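Local coordinates for protein putative SAM-dependent O-methyltranferase (PDB 4YMH) that probably transfers a methyl group from S-adenosylmethionine to a hydroxyl oxygen of an acceptor as a cation-dependent O-methyltransferase, at residues I141-N146 / I169-V174; V174-L179 / P195-C200. One frame throughout, in Å; residues are numbered along the deposited sequence.

Contact 1 of 2, residues I141-N146 / I169-V174; sequences IFVDAN and ILCDNV. With SAH (S-adenosyl-L-homocysteine), chain E.
Asp144, Asp172 and Asn173 gather side-chain oxygens at the ends of two parallel strands. Asp144 OD1 lies 3.1 Å from Asn173 OD1; both are acceptors, so there is no hydrogen bond between them. Asp172 OD2 is 3.7 Å from Asp144 OD1. The two carboxylates stand side by side, pointing the same way, their planes 67° apart. Such a cluster is consistent with the divalent-cation site of this family, although no metal accompanies SAH here. The other oxygen, Asp144 OD2, accepts a 2.8 Å hydrogen bond from the amino N of SAH. With CG trans to the backbone N (chi1 -167°), the Asp144 carboxylate lies between cofactor and second strand. Asn146 OD1 approaches the adenine N6 of SAH at 3.2 Å and is also bonded to Tyr153.

In the second shell, Asn173 ND2 is bonded to Asp226, which fixes the amide's turn. Lys147 NZ reaches weakly to Asp144 OD1 and Asn173 OD1, and its charge would probably ease their crowding. The CE1-CZ end of the Phe142 ring, oblique to the Asp172 carboxylate with planes 38° apart, packs with CE1 3.8 Å from Asp172 CB. Asp172 N donates to Val143 O at 3.0 Å, nearly straight, and two further backbone bonds join Leu170 to Ile141 and Val143. Beta-branched residues suit the strands: Val143 CG2 meets Ile169 CG2 at 3.7 Å.

Strand 68-72 flanks 138-143 on its far side, and strand 228-233 flanks 167-171. Helix 150-159 packs Ile157 on Ile141 and Ile169, completing a beta-alpha-beta crossover of the Rossmann-like fold.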
loop_
_atom_site.group_PDB
_atom_site.type_symbol
_atom_site.label_atom_id
_atom_site.label_comp_id
_atom_site.label_asym_id
_atom_site.label_seq_id
_atom_site.Cartn_x
_atom_site.Cartn_y
_atom_site.Cartn_z
ATOM N N ILE A 141 2.629 14.186 1.016
ATOM C CA ILE A 141 2.495 14.697 2.368
ATOM C C ILE A 141 2.329 13.535 3.346
ATOM O O ILE A 141 1.441 12.717 3.190
ATOM C CB ILE A 141 1.284 15.660 2.481
ATOM C CG1 ILE A 141 1.420 16.784 1.438
ATOM C CG2 ILE A 141 1.194 16.221 3.892
ATOM C CD1 ILE A 141 0.321 17.828 1.478
ATOM N N PHE A 142 3.209 13.454 4.332
ATOM C CA PHE A 142 3.198 12.393 5.330
ATOM C C PHE A 142 2.717 12.954 6.667
ATOM O O PHE A 142 3.417 13.759 7.272
ATOM C CB PHE A 142 4.611 11.800 5.460
ATOM C CG PHE A 142 4.711 10.597 6.375
ATOM C CD1 PHE A 142 3.870 9.499 6.212
ATOM C CD2 PHE A 142 5.699 10.544 7.355
ATOM C CE1 PHE A 142 3.984 8.376 7.036
ATOM C CE2 PHE A 142 5.829 9.431 8.182
ATOM C CZ PHE A 142 4.962 8.344 8.025
ATOM N N VAL A 143 1.543 12.519 7.136
ATOM C CA VAL A 143 0.968 13.001 8.397
ATOM C C VAL A 143 1.230 11.994 9.503
ATOM O O VAL A 143 0.700 10.883 9.473
ATOM C CB VAL A 143 -0.552 13.231 8.278
ATOM C CG1 VAL A 143 -1.126 13.839 9.580
ATOM C CG2 VAL A 143 -0.834 14.118 7.103
ATOM N N ASP A 144 2.052 12.368 10.475
ATOM C CA ASP A 144 2.461 11.418 11.492
ATOM C C ASP A 144 2.655 12.120 12.836
ATOM O O ASP A 144 3.535 11.750 13.590
ATOM C CB ASP A 144 3.750 10.714 11.040
ATOM C CG ASP A 144 4.097 9.478 11.876
ATOM O OD1 ASP A 144 3.218 8.925 12.568
ATOM O OD2 ASP A 144 5.277 9.066 11.845
ATOM N N ALA A 145 1.838 13.133 13.125
ATOM C CA ALA A 145 1.987 13.912 14.366
ATOM C C ALA A 145 0.927 13.551 15.420
ATOM O O ALA A 145 0.576 12.377 15.574
ATOM C CB ALA A 145 1.937 15.401 14.058
ATOM N N ASN A 146 0.409 14.548 16.137
ATOM C CA ASN A 146 -0.614 14.281 17.152
ATOM C C ASN A 146 -1.891 13.765 16.482
ATOM O O ASN A 146 -2.415 14.388 15.548
ATOM C CB ASN A 146 -0.906 15.532 17.995
ATOM C CG ASN A 146 -1.157 16.756 17.145
ATOM O OD1 ASN A 146 -0.399 17.039 16.213
ATOM N ND2 ASN A 146 -2.233 17.483 17.449
ATOM N N ILE A 169 -1.669 12.254 0.074
ATOM C CA ILE A 169 -1.441 12.362 1.505
ATOM C C ILE A 169 -1.440 10.966 2.096
ATOM O O ILE A 169 -2.342 10.184 1.834
ATOM C CB ILE A 169 -2.518 13.182 2.216
ATOM C CG1 ILE A 169 -2.766 14.501 1.494
ATOM C CG2 ILE A 169 -2.109 13.407 3.697
ATOM C CD1 ILE A 169 -3.931 15.288 2.074
ATOM N N LEU A 170 -0.424 10.664 2.890
ATOM C CA LEU A 170 -0.320 9.402 3.607
ATOM C C LEU A 170 -0.393 9.685 5.087
ATOM O O LEU A 170 0.458 10.383 5.620
ATOM C CB LEU A 170 0.992 8.696 3.274
ATOM C CG LEU A 170 1.193 8.419 1.780
ATOM C CD1 LEU A 170 2.607 7.954 1.496
ATOM C CD2 LEU A 170 0.166 7.387 1.298
ATOM N N CYS A 171 -1.405 9.141 5.745
ATOM C CA CYS A 171 -1.583 9.343 7.187
ATOM C C CYS A 171 -1.266 8.054 7.934
ATOM O O CYS A 171 -1.865 7.010 7.665
ATOM C CB CYS A 171 -3.007 9.801 7.492
ATOM S SG CYS A 171 -3.564 11.233 6.519
ATOM N N ASP A 172 -0.337 8.143 8.887
ATOM C CA ASP A 172 0.201 6.973 9.581
ATOM C C ASP A 172 -0.490 6.698 10.928
ATOM O O ASP A 172 -1.045 7.607 11.548
ATOM C CB ASP A 172 1.704 7.172 9.787
ATOM C CG ASP A 172 2.451 5.877 9.925
ATOM O OD1 ASP A 172 1.985 4.865 9.366
ATOM O OD2 ASP A 172 3.510 5.869 10.586
ATOM N N ASN A 173 -0.436 5.443 11.378
ATOM C CA ASN A 173 -1.018 5.032 12.661
ATOM C C ASN A 173 -2.512 5.250 12.803
ATOM O O ASN A 173 -3.005 5.414 13.921
ATOM C CB ASN A 173 -0.331 5.772 13.818
ATOM C CG ASN A 173 1.132 5.447 13.921
ATOM O OD1 ASN A 173 1.993 6.305 13.703
ATOM N ND2 ASN A 173 1.432 4.199 14.257
ATOM N N VAL A 174 -3.250 5.233 11.699
ATOM C CA VAL A 174 -4.673 5.556 11.779
ATOM C C VAL A 174 -5.479 4.506 12.570
ATOM O O VAL A 174 -6.550 4.810 13.109
ATOM C CB VAL A 174 -5.229 5.775 10.339
ATOM C CG1 VAL A 174 -6.719 6.099 10.338
ATOM C CG2 VAL A 174 -4.478 6.937 9.714
HETATM N N SAH E . 7.674 10.568 11.691
HETATM C CA SAH E . 8.524 10.003 12.701
HETATM C CB SAH E . 7.786 9.834 14.027
HETATM C CG SAH E . 6.831 10.948 14.442
HETATM S SD SAH E . 6.216 10.670 16.061
HETATM C C SAH E . 9.060 8.663 12.276
HETATM O O SAH E . 10.058 8.222 12.795
HETATM O OXT SAH E . 8.467 8.034 11.413
HETATM C "C5'" SAH E . 5.220 12.099 16.181
HETATM C "C4'" SAH E . 5.993 13.397 16.354
HETATM O "O4'" SAH E . 5.102 14.492 16.244
HETATM C "C3'" SAH E . 6.626 13.525 17.719
HETATM O "O3'" SAH E . 8.001 13.808 17.611
HETATM C "C2'" SAH E . 5.904 14.679 18.366
HETATM O "O2'" SAH E . 6.690 15.398 19.262
HETATM C "C1'" SAH E . 5.410 15.485 17.190
HETATM N N9 SAH E . 4.208 16.278 17.480
HETATM C C8 SAH E . 3.185 15.952 18.248
HETATM N N7 SAH E . 2.280 16.915 18.264
HETATM C C5 SAH E . 2.719 17.877 17.491
HETATM C C6 SAH E . 2.241 19.187 17.055
HETATM N N6 SAH E . 1.083 19.619 17.503
HETATM N N1 SAH E . 2.985 19.902 16.216
HETATM C C2 SAH E . 4.144 19.427 15.774
HETATM N N3 SAH E . 4.641 18.253 16.114
HETATM C C4 SAH E . 3.983 17.449 16.956
#

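Contact 2 of 2, residues V174-L179 / P195-C200; sequences VFARGL and PYWNGC
The indole of Trp197 is sandwiched between Arg177 and Tyr196. Arg177 CG sits over one face in a CH-pi contact, 3.9 Å from the centroid of the five-membered ring and 9° off its normal. On the opposite face Tyr196 CE2, from the same helix, lies over the centre, while Trp197 CD1 meets the Tyr196 ring at its edge, in plane. On the arginine's side the guanidinium overhangs the outer rim of the six-membered ring at CZ2, its plane tilted 36° from the indole; Trp197 CZ2 lies over one guanidinium face, 3.4 Å from Arg177 CZ. A bend at chi2 (-66°) folds the arginine chain so that both its methylene and its charged end reach the indole. Its NH1 makes a salt bridge with Asp226, which is likely to steady the orientation of the guanidinium.

Beside the six-membered ring, Ala176 CB packs 3.8 Å from Trp197 CE3; a small methyl suits a backbone that comes so near the helix. Leu179 spreads its CD1 between Trp197 CB, at 3.7 Å, and the N and OD1 atoms of Asn198, at 3.6 and 3.7 Å. One water links Leu179 O, at 2.7 Å, to Asn198 OD1.

An alanine in place of Trp197 would probably open a gap between Arg177 and Tyr196, leaving the arginine chain without the surface it lies on.

No direct hydrogen bond crosses between the segments. The loop therefore holds to helix 194-212 by dispersion, by an aliphatic methylene laid on the aromatic face with the cationic end at its rim, and by shared water, with the arginine's charge answered from Asp226.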
loop_
_atom_site.group_PDB
_atom_site.type_symbol
_atom_site.label_atom_id
_atom_site.label_comp_id
_atom_site.label_asym_id
_atom_site.label_seq_id
_atom_site.Cartn_x
_atom_site.Cartn_y
_atom_site.Cartn_z
ATOM N N VAL A 174 -3.250 5.233 11.699
ATOM C CA VAL A 174 -4.673 5.556 11.779
ATOM C C VAL A 174 -5.479 4.506 12.570
ATOM O O VAL A 174 -6.550 4.810 13.109
ATOM C CB VAL A 174 -5.229 5.775 10.339
ATOM C CG1 VAL A 174 -6.719 6.099 10.338
ATOM C CG2 VAL A 174 -4.478 6.937 9.714
ATOM N N PHE A 175 -4.961 3.285 12.669
ATOM C CA PHE A 175 -5.658 2.235 13.421
ATOM C C PHE A 175 -5.526 2.387 14.936
ATOM O O PHE A 175 -6.287 1.777 15.680
ATOM C CB PHE A 175 -5.126 0.849 13.050
ATOM C CG PHE A 175 -5.620 0.331 11.720
ATOM C CD1 PHE A 175 -6.652 0.963 11.037
ATOM C CD2 PHE A 175 -5.057 -0.805 11.169
ATOM C CE1 PHE A 175 -7.108 0.461 9.821
ATOM C CE2 PHE A 175 -5.504 -1.304 9.945
ATOM C CZ PHE A 175 -6.528 -0.672 9.277
ATOM N N ALA A 176 -4.520 3.138 15.376
ATOM C CA ALA A 176 -4.220 3.276 16.808
ATOM C C ALA A 176 -4.145 1.890 17.464
ATOM O O ALA A 176 -4.824 1.619 18.462
ATOM C CB ALA A 176 -5.281 4.157 17.506
ATOM N N ARG A 177 -3.364 1.013 16.843
ATOM C CA ARG A 177 -3.130 -0.365 17.285
ATOM C C ARG A 177 -4.355 -1.270 17.151
ATOM O O ARG A 177 -4.339 -2.422 17.601
ATOM C CB ARG A 177 -2.633 -0.367 18.735
ATOM C CG ARG A 177 -1.435 0.552 18.975
ATOM C CD ARG A 177 -0.217 0.052 18.242
ATOM N NE ARG A 177 1.013 0.566 18.846
ATOM C CZ ARG A 177 1.758 1.548 18.348
ATOM N NH1 ARG A 177 1.416 2.144 17.213
ATOM N NH2 ARG A 177 2.860 1.927 18.988
ATOM N N GLY A 178 -5.406 -0.752 16.525
ATOM C CA GLY A 178 -6.665 -1.458 16.397
ATOM C C GLY A 178 -7.770 -0.743 17.153
ATOM O O GLY A 178 -8.942 -0.957 16.903
ATOM N N LEU A 179 -7.398 0.155 18.059
ATOM C CA LEU A 179 -8.401 0.752 18.939
ATOM C C LEU A 179 -9.263 1.814 18.252
ATOM O O LEU A 179 -10.341 2.166 18.764
ATOM C CB LEU A 179 -7.724 1.338 20.187
ATOM C CG LEU A 179 -6.938 0.331 21.042
ATOM C CD1 LEU A 179 -6.482 0.985 22.363
ATOM C CD2 LEU A 179 -7.752 -0.922 21.322
ATOM N N PRO A 195 -4.935 3.477 27.733
ATOM C CA PRO A 195 -5.723 4.722 27.711
ATOM C C PRO A 195 -5.289 5.727 26.643
ATOM O O PRO A 195 -6.144 6.339 25.960
ATOM C CB PRO A 195 -5.499 5.295 29.111
ATOM C CG PRO A 195 -5.281 4.096 29.945
ATOM C CD PRO A 195 -4.500 3.146 29.105
ATOM N N TYR A 196 -3.977 5.888 26.487
ATOM C CA TYR A 196 -3.460 6.791 25.473
ATOM C C TYR A 196 -3.979 6.387 24.077
ATOM O O TYR A 196 -4.545 7.204 23.325
ATOM C CB TYR A 196 -1.915 6.809 25.493
ATOM C CG TYR A 196 -1.339 7.522 24.299
ATOM C CD1 TYR A 196 -1.249 8.908 24.270
ATOM C CD2 TYR A 196 -0.919 6.814 23.178
ATOM C CE1 TYR A 196 -0.746 9.564 23.159
ATOM C CE2 TYR A 196 -0.426 7.456 22.071
ATOM C CZ TYR A 196 -0.332 8.833 22.069
ATOM O OH TYR A 196 0.166 9.484 20.959
ATOM N N TRP A 197 -3.801 5.120 23.726
ATOM C CA TRP A 197 -4.179 4.702 22.376
ATOM C C TRP A 197 -5.695 4.705 22.169
ATOM O O TRP A 197 -6.157 4.875 21.052
ATOM C CB TRP A 197 -3.592 3.324 22.042
ATOM C CG TRP A 197 -2.127 3.411 21.704
ATOM C CD1 TRP A 197 -1.084 2.906 22.419
ATOM C CD2 TRP A 197 -1.556 4.072 20.571
ATOM N NE1 TRP A 197 0.106 3.208 21.798
ATOM C CE2 TRP A 197 -0.160 3.919 20.656
ATOM C CE3 TRP A 197 -2.096 4.769 19.484
ATOM C CZ2 TRP A 197 0.712 4.442 19.695
ATOM C CZ3 TRP A 197 -1.235 5.286 18.532
ATOM C CH2 TRP A 197 0.159 5.123 18.648
ATOM N N ASN A 198 -6.464 4.529 23.235
ATOM C CA ASN A 198 -7.920 4.600 23.126
ATOM C C ASN A 198 -8.353 6.022 22.799
ATOM O O ASN A 198 -9.251 6.239 21.979
ATOM C CB ASN A 198 -8.588 4.131 24.425
ATOM C CG ASN A 198 -9.041 2.684 24.361
ATOM O OD1 ASN A 198 -9.739 2.270 23.426
ATOM N ND2 ASN A 198 -8.631 1.900 25.347
ATOM N N GLY A 199 -7.709 6.989 23.457
ATOM C CA GLY A 199 -7.932 8.387 23.122
ATOM C C GLY A 199 -7.628 8.664 21.655
ATOM O O GLY A 199 -8.435 9.284 20.918
ATOM N N CYS A 200 -6.449 8.207 21.226
ATOM C CA CYS A 200 -6.066 8.359 19.826
ATOM C C CYS A 200 -7.096 7.720 18.904
ATOM O O CYS A 200 -7.461 8.292 17.895
ATOM C CB CYS A 200 -4.688 7.753 19.559
ATOM S SG CYS A 200 -3.350 8.722 20.323
HETATM O O HOH W 1 -11.425 2.627 21.234
#

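From the N terminus, strand 138-143 comes first, followed by helix 150-159 and strand 167-171; contact 1 closes this excursion by setting the second strand beside the first. The chain leaves the sheet, and contact 2 closes the next, mostly irregular loop by pressing 174-179 on the start of helix 194-212. The two closures run in series, neither nested nor crossed, and share Val174, with centres about 14 Å apart. Contact 1 belongs to the sheet and cofactor pocket, contact 2 to the loop and helix near Phe175, which meets Cys20 of the second subunit. Asp226 connects them, bonding Asn173 of the first and Arg177 of the second, and helix 194-212 reaches back to pack Phe207 on Cys171.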